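Local coordinates for putative oxidoreductase molybdopterin-binding subunit (Sulfolobus tokodaii, PDB 4ZOH), which probably acts as the molybdopterin-binding subunit of an oxidoreductase of the xanthine dehydrogenase and aldehyde oxidase family, holding pterin cytosine dinucleotide and molybdenum, at residues K40-R45 / L105-D110; W420-I425 / E473-G478; G610-M615 / E646-I651. All coordinates share one frame; numbering follows the deposited sequence.

How the interactions relate
The three contacts follow one another along the chain, each closing before the next opens. Interaction 1 belongs to the a/b hammerhead region, at the end of a small antiparallel sheet of strands 72-73, 44-48 and 100-104. Interactions 2 and 3 both fall in the second molybdopterin cofactor-binding region but lie on opposite sides of the chain's centre, with their own centres about 35 Å apart; one uses strand 420-427, the other helix 600-619. Interaction 1 is about 44 Å from interaction 2 and about 37 Å from interaction 3, centre to centre. None touches another, so each ties its own part of this molybdopterin-binding subunit, two of them at interfaces with other chains.

Interaction 1: residues K40-R45 / L105-D110; sequences KYPHAR and LDYVLD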
loop_
_atom_site.group_PDB
_atom_site.type_symbol
_atom_site.label_atom_id
_atom_site.label_comp_id
_atom_site.label_asym_id
_atom_site.label_seq_id
_atom_site.Cartn_x
_atom_site.Cartn_y
_atom_site.Cartn_z
ATOM N N LYS A 40 -34.132 -7.932 -4.396
ATOM C CA LYS A 40 -35.112 -7.799 -3.318
ATOM C C LYS A 40 -36.164 -8.912 -3.366
ATOM O O LYS A 40 -37.021 -8.976 -2.513
ATOM C CB LYS A 40 -35.737 -6.424 -3.276
ATOM C CG LYS A 40 -36.623 -6.186 -4.480
ATOM C CD LYS A 40 -37.761 -5.232 -4.117
ATOM C CE LYS A 40 -37.685 -3.929 -4.877
ATOM N NZ LYS A 40 -38.512 -2.865 -4.209
ATOM N N TYR A 41 -36.057 -9.843 -4.313
ATOM C CA TYR A 41 -37.025 -10.958 -4.412
ATOM C C TYR A 41 -36.374 -12.320 -4.371
ATOM O O TYR A 41 -35.218 -12.469 -4.802
ATOM C CB TYR A 41 -37.837 -10.843 -5.721
ATOM C CG TYR A 41 -38.781 -9.653 -5.732
ATOM C CD1 TYR A 41 -39.899 -9.608 -4.879
ATOM C CD2 TYR A 41 -38.587 -8.566 -6.631
ATOM C CE1 TYR A 41 -40.767 -8.517 -4.909
ATOM C CE2 TYR A 41 -39.457 -7.471 -6.660
ATOM C CZ TYR A 41 -40.546 -7.468 -5.818
ATOM O OH TYR A 41 -41.412 -6.407 -5.804
ATOM N N PRO A 42 -37.101 -13.330 -3.832
ATOM C CA PRO A 42 -36.564 -14.690 -3.777
ATOM C C PRO A 42 -36.357 -15.358 -5.123
ATOM O O PRO A 42 -35.450 -16.227 -5.279
ATOM C CB PRO A 42 -37.617 -15.463 -2.945
ATOM C CG PRO A 42 -38.816 -14.555 -2.880
ATOM C CD PRO A 42 -38.330 -13.159 -3.018
ATOM N N HIS A 43 -37.207 -15.010 -6.088
ATOM C CA HIS A 43 -37.154 -15.626 -7.444
ATOM C C HIS A 43 -37.820 -14.707 -8.458
ATOM O O HIS A 43 -38.993 -14.353 -8.328
ATOM C CB HIS A 43 -37.811 -16.999 -7.505
ATOM C CG HIS A 43 -37.381 -17.838 -8.680
ATOM N ND1 HIS A 43 -38.008 -19.027 -9.035
ATOM C CD2 HIS A 43 -36.396 -17.653 -9.588
ATOM C CE1 HIS A 43 -37.385 -19.567 -10.069
ATOM N NE2 HIS A 43 -36.400 -18.748 -10.427
ATOM N N ALA A 44 -37.030 -14.252 -9.429
ATOM C CA ALA A 44 -37.475 -13.219 -10.380
ATOM C C ALA A 44 -36.638 -13.246 -11.621
ATOM O O ALA A 44 -35.424 -13.607 -11.589
ATOM C CB ALA A 44 -37.482 -11.820 -9.789
ATOM N N ARG A 45 -37.300 -12.886 -12.726
ATOM C CA ARG A 45 -36.551 -12.481 -13.921
ATOM C C ARG A 45 -36.173 -11.052 -13.764
ATOM O O ARG A 45 -36.909 -10.277 -13.149
ATOM C CB ARG A 45 -37.291 -12.776 -15.243
ATOM C CG ARG A 45 -37.030 -14.228 -15.559
ATOM C CD ARG A 45 -37.430 -14.598 -16.964
ATOM N NE ARG A 45 -37.413 -16.049 -17.095
ATOM C CZ ARG A 45 -38.445 -16.855 -16.829
ATOM N NH1 ARG A 45 -39.641 -16.381 -16.397
ATOM N NH2 ARG A 45 -38.257 -18.168 -16.998
ATOM N N LEU A 105 -41.289 -14.483 -9.943
ATOM C CA LEU A 105 -41.611 -15.876 -10.169
ATOM C C LEU A 105 -41.968 -16.546 -8.875
ATOM O O LEU A 105 -41.829 -15.971 -7.765
ATOM C CB LEU A 105 -40.464 -16.625 -10.811
ATOM C CG LEU A 105 -39.945 -15.882 -12.023
ATOM C CD1 LEU A 105 -38.620 -16.496 -12.453
ATOM C CD2 LEU A 105 -40.997 -15.931 -13.152
ATOM N N ASP A 106 -42.460 -17.767 -9.030
ATOM C CA ASP A 106 -42.804 -18.563 -7.885
ATOM C C ASP A 106 -41.480 -19.125 -7.295
ATOM O O ASP A 106 -40.531 -19.478 -8.028
ATOM C CB ASP A 106 -43.825 -19.689 -8.260
ATOM C CG ASP A 106 -44.504 -20.341 -7.006
ATOM O OD1 ASP A 106 -44.583 -19.710 -5.914
ATOM O OD2 ASP A 106 -44.946 -21.502 -7.119
ATOM N N TYR A 107 -41.490 -19.261 -5.972
ATOM C CA TYR A 107 -40.318 -19.659 -5.205
ATOM C C TYR A 107 -40.632 -20.653 -4.098
ATOM O O TYR A 107 -41.781 -20.751 -3.644
ATOM C CB TYR A 107 -39.728 -18.412 -4.604
ATOM C CG TYR A 107 -40.658 -17.634 -3.748
ATOM C CD1 TYR A 107 -40.662 -17.842 -2.361
ATOM C CD2 TYR A 107 -41.476 -16.638 -4.275
ATOM C CE1 TYR A 107 -41.481 -17.130 -1.529
ATOM C CE2 TYR A 107 -42.309 -15.927 -3.440
ATOM C CZ TYR A 107 -42.296 -16.196 -2.060
ATOM O OH TYR A 107 -43.063 -15.508 -1.173
ATOM N N VAL A 108 -39.615 -21.406 -3.697
ATOM C CA VAL A 108 -39.773 -22.355 -2.613
ATOM C C VAL A 108 -38.685 -22.146 -1.499
ATOM O O VAL A 108 -37.504 -22.054 -1.822
ATOM C CB VAL A 108 -39.844 -23.786 -3.190
ATOM C CG1 VAL A 108 -38.569 -24.229 -3.834
ATOM C CG2 VAL A 108 -40.335 -24.773 -2.141
ATOM N N LEU A 109 -39.134 -22.052 -0.238
ATOM C CA LEU A 109 -38.333 -21.831 1.001
ATOM C C LEU A 109 -38.052 -23.105 1.815
ATOM O O LEU A 109 -36.964 -23.301 2.410
ATOM C CB LEU A 109 -39.045 -20.775 1.885
ATOM C CG LEU A 109 -39.254 -19.434 1.176
ATOM C CD1 LEU A 109 -39.901 -18.421 2.110
ATOM C CD2 LEU A 109 -37.948 -18.866 0.597
ATOM N N ASP A 110 -39.020 -24.005 1.814
ATOM C CA ASP A 110 -38.916 -25.208 2.616
ATOM C C ASP A 110 -38.349 -26.343 1.794
ATOM O O ASP A 110 -38.954 -26.682 0.777
ATOM C CB ASP A 110 -40.327 -25.453 3.147
ATOM C CG ASP A 110 -40.474 -26.800 3.879
ATOM O OD1 ASP A 110 -39.592 -27.694 3.866
ATOM O OD2 ASP A 110 -41.563 -26.970 4.442
#
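The imidazole of His43 is gripped at both nitrogens, and one of those bonds crosses to 105-110: ND1 donates to the backbone O of Asp106 at 2.8 Å, with an N-H...O angle of 156°. The acceptor sits near the ring plane, at its edge, tilted a little out of it. On the far side of the ring NE2 is paired with the carboxylate of Glu72, so the rotation of the imidazole is fixed from two directions. With CG swung anti to the backbone N (chi1 -160°), the ring of His43 reaches over to the Asp106 carbonyl. One ring face is also covered: Leu105 CD1 makes a CH-pi contact 3.9 Å from the centroid, displaced toward the rim.

The backbone adds a second link, Leu105 N to His43 O at 2.8 Å, which prolongs the pairing of the antiparallel strands 44-48 and 100-104 into the loop beyond. Past it, the other methyl of Leu105 meets the guanidinium end of Arg45, with CD2 3.5 Å from NH1 and the two side chains at about a right angle. Elsewhere in the contact, the ring of Pro42 lies on Tyr107. Its CG stands almost over the middle of the phenol face, 3.5 Å from the centroid and 7° off the normal, while Tyr107 OH reaches away to the backbone O of Glu627.

An alanine in place of His43 would probably leave the Asp106 carbonyl and the Glu72 carboxylate without their shared mate and uncover Leu105 CD1. Acceptors at both nitrogens, Asp106 O at ND1 and Glu72 at NE2, are consistent with an imidazole protonated on both, and the Glu72 carboxylate would probably stabilise such a cationic ring.

Interaction 2: residues W420-I425 / E473-G478; sequences WEVARI and EIIEDG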
loop_
_atom_site.group_PDB
_atom_site.type_symbol
_atom_site.label_atom_id
_atom_site.label_comp_id
_atom_site.label_asym_id
_atom_site.label_seq_id
_atom_site.Cartn_x
_atom_site.Cartn_y
_atom_site.Cartn_z
ATOM N N TRP A 420 -2.621 -32.076 1.040
ATOM C CA TRP A 420 -1.192 -31.836 1.321
ATOM C C TRP A 420 -1.092 -30.483 2.006
ATOM O O TRP A 420 -2.097 -29.762 2.132
ATOM C CB TRP A 420 -0.305 -31.920 0.025
ATOM C CG TRP A 420 -0.864 -31.324 -1.202
ATOM C CD1 TRP A 420 -1.498 -32.012 -2.252
ATOM C CD2 TRP A 420 -0.852 -29.934 -1.594
ATOM N NE1 TRP A 420 -1.925 -31.111 -3.213
ATOM C CE2 TRP A 420 -1.508 -29.845 -2.873
ATOM C CE3 TRP A 420 -0.304 -28.767 -1.033
ATOM C CZ2 TRP A 420 -1.697 -28.612 -3.555
ATOM C CZ3 TRP A 420 -0.508 -27.532 -1.710
ATOM C CH2 TRP A 420 -1.160 -27.477 -2.990
ATOM N N GLU A 421 0.089 -30.128 2.465
ATOM C CA GLU A 421 0.249 -28.730 2.931
ATOM C C GLU A 421 1.694 -28.368 2.797
ATOM O O GLU A 421 2.530 -29.284 2.725
ATOM C CB GLU A 421 -0.375 -28.482 4.339
ATOM C CG GLU A 421 -0.327 -27.009 4.767
ATOM C CD GLU A 421 -1.022 -26.155 3.725
ATOM O OE1 GLU A 421 -2.277 -26.051 3.762
ATOM O OE2 GLU A 421 -0.278 -25.657 2.856
ATOM N N VAL A 422 2.026 -27.068 2.761
ATOM C CA VAL A 422 3.386 -26.656 2.428
ATOM C C VAL A 422 4.050 -25.857 3.550
ATOM O O VAL A 422 3.389 -25.191 4.323
ATOM C CB VAL A 422 3.343 -25.833 1.080
ATOM C CG1 VAL A 422 4.714 -25.571 0.529
ATOM C CG2 VAL A 422 2.444 -26.542 0.032
ATOM N N ALA A 423 5.370 -25.908 3.634
ATOM C CA ALA A 423 6.086 -25.016 4.533
ATOM C C ALA A 423 7.387 -24.698 3.832
ATOM O O ALA A 423 8.022 -25.645 3.266
ATOM C CB ALA A 423 6.347 -25.698 5.910
ATOM N N ARG A 424 7.798 -23.424 3.899
ATOM C CA ARG A 424 9.105 -23.023 3.400
ATOM C C ARG A 424 9.903 -22.481 4.597
ATOM O O ARG A 424 9.338 -21.729 5.358
ATOM C CB ARG A 424 8.924 -21.942 2.284
ATOM C CG ARG A 424 10.113 -21.041 2.025
ATOM C CD ARG A 424 9.884 -20.026 0.914
ATOM N NE ARG A 424 11.103 -19.199 0.763
ATOM C CZ ARG A 424 11.171 -17.869 0.772
ATOM N NH1 ARG A 424 10.087 -17.110 0.853
ATOM N NH2 ARG A 424 12.345 -17.299 0.639
ATOM N N ILE A 425 11.198 -22.834 4.745
ATOM C CA ILE A 425 12.019 -22.169 5.746
ATOM C C ILE A 425 13.277 -21.652 5.068
ATOM O O ILE A 425 13.892 -22.352 4.292
ATOM C CB ILE A 425 12.294 -23.077 7.018
ATOM C CG1 ILE A 425 12.844 -22.278 8.175
ATOM C CG2 ILE A 425 13.279 -24.202 6.688
ATOM C CD1 ILE A 425 12.778 -23.051 9.525
ATOM N N GLU A 473 3.114 -15.154 -3.273
ATOM C CA GLU A 473 4.512 -14.970 -3.761
ATOM C C GLU A 473 5.654 -15.339 -2.799
ATOM O O GLU A 473 6.860 -15.338 -3.193
ATOM C CB GLU A 473 4.731 -13.556 -4.213
ATOM C CG GLU A 473 4.140 -13.308 -5.604
ATOM C CD GLU A 473 4.756 -12.133 -6.350
ATOM O OE1 GLU A 473 5.924 -11.733 -6.030
ATOM O OE2 GLU A 473 4.055 -11.634 -7.279
ATOM N N ILE A 474 5.316 -15.629 -1.543
ATOM C CA ILE A 474 6.382 -15.900 -0.563
ATOM C C ILE A 474 6.499 -17.422 -0.282
ATOM O O ILE A 474 7.323 -17.843 0.541
ATOM C CB ILE A 474 6.192 -15.112 0.748
ATOM C CG1 ILE A 474 4.933 -15.601 1.447
ATOM C CG2 ILE A 474 6.167 -13.603 0.504
ATOM C CD1 ILE A 474 4.644 -14.912 2.765
ATOM N N ILE A 475 5.597 -18.227 -0.877
ATOM C CA ILE A 475 5.655 -19.689 -0.728
ATOM C C ILE A 475 5.120 -20.362 -2.001
ATOM O O ILE A 475 4.220 -19.804 -2.697
ATOM C CB ILE A 475 4.938 -20.179 0.563
ATOM C CG1 ILE A 475 5.306 -21.662 0.916
ATOM C CG2 ILE A 475 3.448 -19.889 0.555
ATOM C CD1 ILE A 475 4.769 -22.162 2.248
ATOM N N GLU A 476 5.664 -21.537 -2.301
ATOM C CA GLU A 476 5.274 -22.282 -3.505
ATOM C C GLU A 476 3.749 -22.401 -3.642
ATOM O O GLU A 476 3.222 -22.129 -4.698
ATOM C CB GLU A 476 5.939 -23.662 -3.573
ATOM C CG GLU A 476 5.610 -24.413 -4.852
ATOM C CD GLU A 476 6.271 -25.802 -5.003
ATOM O OE1 GLU A 476 6.769 -26.367 -3.999
ATOM O OE2 GLU A 476 6.385 -26.274 -6.175
ATOM N N ASP A 477 3.027 -22.771 -2.582
ATOM C CA ASP A 477 1.613 -23.032 -2.688
ATOM C C ASP A 477 1.067 -23.346 -1.299
ATOM O O ASP A 477 1.772 -23.237 -0.298
ATOM C CB ASP A 477 1.303 -24.217 -3.677
ATOM C CG ASP A 477 0.041 -23.979 -4.499
ATOM O OD1 ASP A 477 0.042 -24.133 -5.730
ATOM O OD2 ASP A 477 -0.989 -23.630 -3.929
ATOM N N GLY A 478 -0.201 -23.689 -1.240
ATOM C CA GLY A 478 -0.793 -24.060 0.036
ATOM C C GLY A 478 -2.187 -24.552 -0.184
ATOM O O GLY A 478 -2.790 -24.355 -1.266
#
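Arg424 leaves strand 420-427 toward the loop 473-478 and can be read outward from the backbone. Its CB packs on Ile475 CG1 at 3.9 Å. With CG anti to the backbone N (chi1 157°) and the chain extended from CG to NE, CD passes the carbonyl of Ile474 at 3.4 Å from its O. At the tip, NH1 donates to that same O at 2.9 Å with an angle of 159°, the acceptor lying in the guanidinium plane, at its edge. Other partners complete the hold: NH2 forms a salt bridge with Asp553, and NH1 has a second acceptor in the backbone O of Glu473 of the second subunit.

Two residues back along the strand, Val422 CG1 comes within 3.8 Å of Ile475 CD1, the two side chains sliding past each other in opposite directions. Val422 CB also rests on the backbone O of Asp477 at 3.3 Å.

Toward the start of the strand the packing turns to glycine and tryptophan. Glu421 bends at chi2 (57°), which brings OE2 back to accept from Val422 N and sets it 3.3 Å from Gly478 CA, while OE1 is salt-bridged to Arg485. The Trp420 indole presents its six-membered end to the loop: CZ3 is 3.7 Å from Gly478 C, and Asp477 OD2 lies at the ring edge. That carboxylate stands nearly perpendicular to the indole and is anchored by Gly478 N and by a salt bridge to Arg193.

A buried loop thus runs alongside a strand of a mixed sheet, nearly antiparallel to it but joined through side chains, in the molybdopterin cofactor-binding domain beside the boundary between two copies of the subunit, with the Glu421 side chain about 9 Å from the bound pterin cytosine dinucleotide.

Interaction 3: residues G610-M615 / E646-I651; sequences GIVQGM and EIPEKI
Ile611, Val612 and Met615 form one side of helix 600-619, and they pack against Ile647, Pro648 and Ile651 in the segment leading into strand 651-655. The arrangement is helix-on-sheet packing within the molybdopterin cofactor-binding domain: strand 651-655 lies next to 583-593 in a mixed sheet, and both Ile611 and Met615 rest on residues of that neighbouring strand, Tyr588 and Val585.

Aliphatic contacts carry the join. Ile611 and Ile651 run past each other in opposite directions, each giving a branch methyl to the other's end: Ile611 CD1 meets Ile651 CG2 at 4.0 Å, and Ile611 CG2 meets Ile651 CD1 at 4.1 Å. Val612 uses a single methyl for several partners. Its CG2, set beside the backbone N because CG1 takes the anti place (chi1 167°), touches Ile647 CG2 at 4.1 Å and Ile651 CD1 at 4.2 Å, and lies near the Pro648 ring. That one methyl therefore joins the loop to the beginning of the strand.

Polar groups hold the margins and look outward. The helix is bound within itself, Met615 N to Ile611 O at 2.9 Å. Glu646 turns its carboxylate away from the helix, to Thr643 and to the backbone of another protein's chain. The backbone O atoms of Pro648 and Ile651 accept hydrogen bonds from side chains of a further chain of a different protein, which also packs on Val612, so the loop and the helix both border that subunit interface.

Met615 brings sulfur to the same surface. The modelled place of its terminal methyl beside Pro648 is doubtful, being too close to the ring, but the sulfur is at an ordinary distance: Met615 SD stands 3.8 Å from the backbone O of Glu646.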
loop_
_atom_site.group_PDB
_atom_site.type_symbol
_atom_site.label_atom_id
_atom_site.label_comp_id
_atom_site.label_asym_id
_atom_site.label_seq_id
_atom_site.Cartn_x
_atom_site.Cartn_y
_atom_site.Cartn_z
ATOM N N GLY A 610 -15.357 -22.083 20.374
ATOM C CA GLY A 610 -16.345 -23.021 19.800
ATOM C C GLY A 610 -17.505 -23.331 20.691
ATOM O O GLY A 610 -18.680 -23.278 20.268
ATOM N N ILE A 611 -17.190 -23.601 21.961
ATOM C CA ILE A 611 -18.218 -23.813 22.978
ATOM C C ILE A 611 -19.251 -22.716 23.021
ATOM O O ILE A 611 -20.474 -23.001 23.108
ATOM C CB ILE A 611 -17.601 -24.064 24.407
ATOM C CG1 ILE A 611 -16.987 -25.479 24.491
ATOM C CG2 ILE A 611 -18.658 -24.022 25.498
ATOM C CD1 ILE A 611 -15.895 -25.623 25.602
ATOM N N VAL A 612 -18.802 -21.460 22.971
ATOM C CA VAL A 612 -19.758 -20.364 23.062
ATOM C C VAL A 612 -20.596 -20.238 21.788
ATOM O O VAL A 612 -21.771 -19.891 21.851
ATOM C CB VAL A 612 -19.039 -19.004 23.407
ATOM C CG1 VAL A 612 -19.950 -17.803 23.194
ATOM C CG2 VAL A 612 -18.536 -19.000 24.889
ATOM N N GLN A 613 -19.983 -20.479 20.619
ATOM C CA GLN A 613 -20.816 -20.588 19.365
ATOM C C GLN A 613 -21.882 -21.722 19.457
ATOM O O GLN A 613 -23.059 -21.494 19.228
ATOM C CB GLN A 613 -19.902 -20.710 18.122
ATOM C CG GLN A 613 -19.438 -19.315 17.724
ATOM C CD GLN A 613 -18.341 -19.412 16.696
ATOM O OE1 GLN A 613 -17.532 -20.339 16.730
ATOM N NE2 GLN A 613 -18.326 -18.475 15.745
ATOM N N GLY A 614 -21.447 -22.903 19.901
ATOM C CA GLY A 614 -22.380 -24.064 20.044
ATOM C C GLY A 614 -23.502 -23.747 21.032
ATOM O O GLY A 614 -24.663 -24.052 20.758
ATOM N N MET A 615 -23.175 -23.048 22.147
ATOM C CA MET A 615 -24.204 -22.663 23.145
ATOM C C MET A 615 -25.163 -21.647 22.557
ATOM O O MET A 615 -26.384 -21.667 22.815
ATOM C CB MET A 615 -23.488 -22.083 24.374
ATOM C CG MET A 615 -24.424 -21.336 25.309
ATOM S SD MET A 615 -23.622 -20.512 26.723
ATOM C CE MET A 615 -22.166 -21.548 26.779
ATOM N N GLU A 646 -23.741 -13.254 28.268
ATOM C CA GLU A 646 -24.411 -14.524 28.019
ATOM C C GLU A 646 -23.503 -15.769 28.063
ATOM O O GLU A 646 -23.851 -16.763 27.521
ATOM C CB GLU A 646 -25.233 -14.451 26.726
ATOM C CG GLU A 646 -26.452 -13.553 26.850
ATOM C CD GLU A 646 -26.098 -12.071 26.745
ATOM O OE1 GLU A 646 -25.227 -11.709 25.892
ATOM O OE2 GLU A 646 -26.668 -11.268 27.517
ATOM N N ILE A 647 -22.340 -15.726 28.676
ATOM C CA ILE A 647 -21.486 -16.866 28.619
ATOM C C ILE A 647 -21.607 -17.635 29.924
ATOM O O ILE A 647 -22.001 -17.060 30.936
ATOM C CB ILE A 647 -19.996 -16.498 28.268
ATOM C CG1 ILE A 647 -19.317 -15.796 29.457
ATOM C CG2 ILE A 647 -19.958 -15.780 26.904
ATOM C CD1 ILE A 647 -17.805 -15.465 29.375
ATOM N N PRO A 648 -21.223 -18.930 29.925
ATOM C CA PRO A 648 -21.156 -19.617 31.185
ATOM C C PRO A 648 -20.236 -18.850 32.156
ATOM O O PRO A 648 -19.174 -18.359 31.786
ATOM C CB PRO A 648 -20.549 -20.984 30.818
ATOM C CG PRO A 648 -20.697 -21.103 29.318
ATOM C CD PRO A 648 -20.538 -19.683 28.854
ATOM N N GLU A 649 -20.669 -18.720 33.388
ATOM C CA GLU A 649 -19.841 -18.094 34.418
ATOM C C GLU A 649 -18.426 -18.643 34.454
ATOM O O GLU A 649 -17.480 -17.908 34.638
ATOM C CB GLU A 649 -20.536 -18.307 35.748
ATOM C CG GLU A 649 -22.012 -17.944 35.674
ATOM C CD GLU A 649 -22.698 -17.950 37.016
ATOM O OE1 GLU A 649 -23.954 -17.851 37.001
ATOM O OE2 GLU A 649 -21.997 -18.047 38.068
ATOM N N LYS A 650 -18.276 -19.943 34.205
ATOM C CA LYS A 650 -16.985 -20.537 34.070
ATOM C C LYS A 650 -17.018 -21.699 33.080
ATOM O O LYS A 650 -17.983 -22.475 33.059
ATOM C CB LYS A 650 -16.539 -21.033 35.459
ATOM C CG LYS A 650 -15.156 -21.612 35.509
ATOM C CD LYS A 650 -14.048 -20.699 35.020
ATOM C CE LYS A 650 -12.723 -21.239 35.562
ATOM N NZ LYS A 650 -11.714 -21.069 34.503
ATOM N N ILE A 651 -15.955 -21.826 32.287
ATOM C CA ILE A 651 -15.801 -22.958 31.417
ATOM C C ILE A 651 -14.474 -23.544 31.793
ATOM O O ILE A 651 -13.437 -22.877 31.656
ATOM C CB ILE A 651 -15.711 -22.507 29.922
ATOM C CG1 ILE A 651 -17.013 -21.847 29.465
ATOM C CG2 ILE A 651 -15.368 -23.690 29.025
ATOM C CD1 ILE A 651 -16.996 -21.333 28.031
#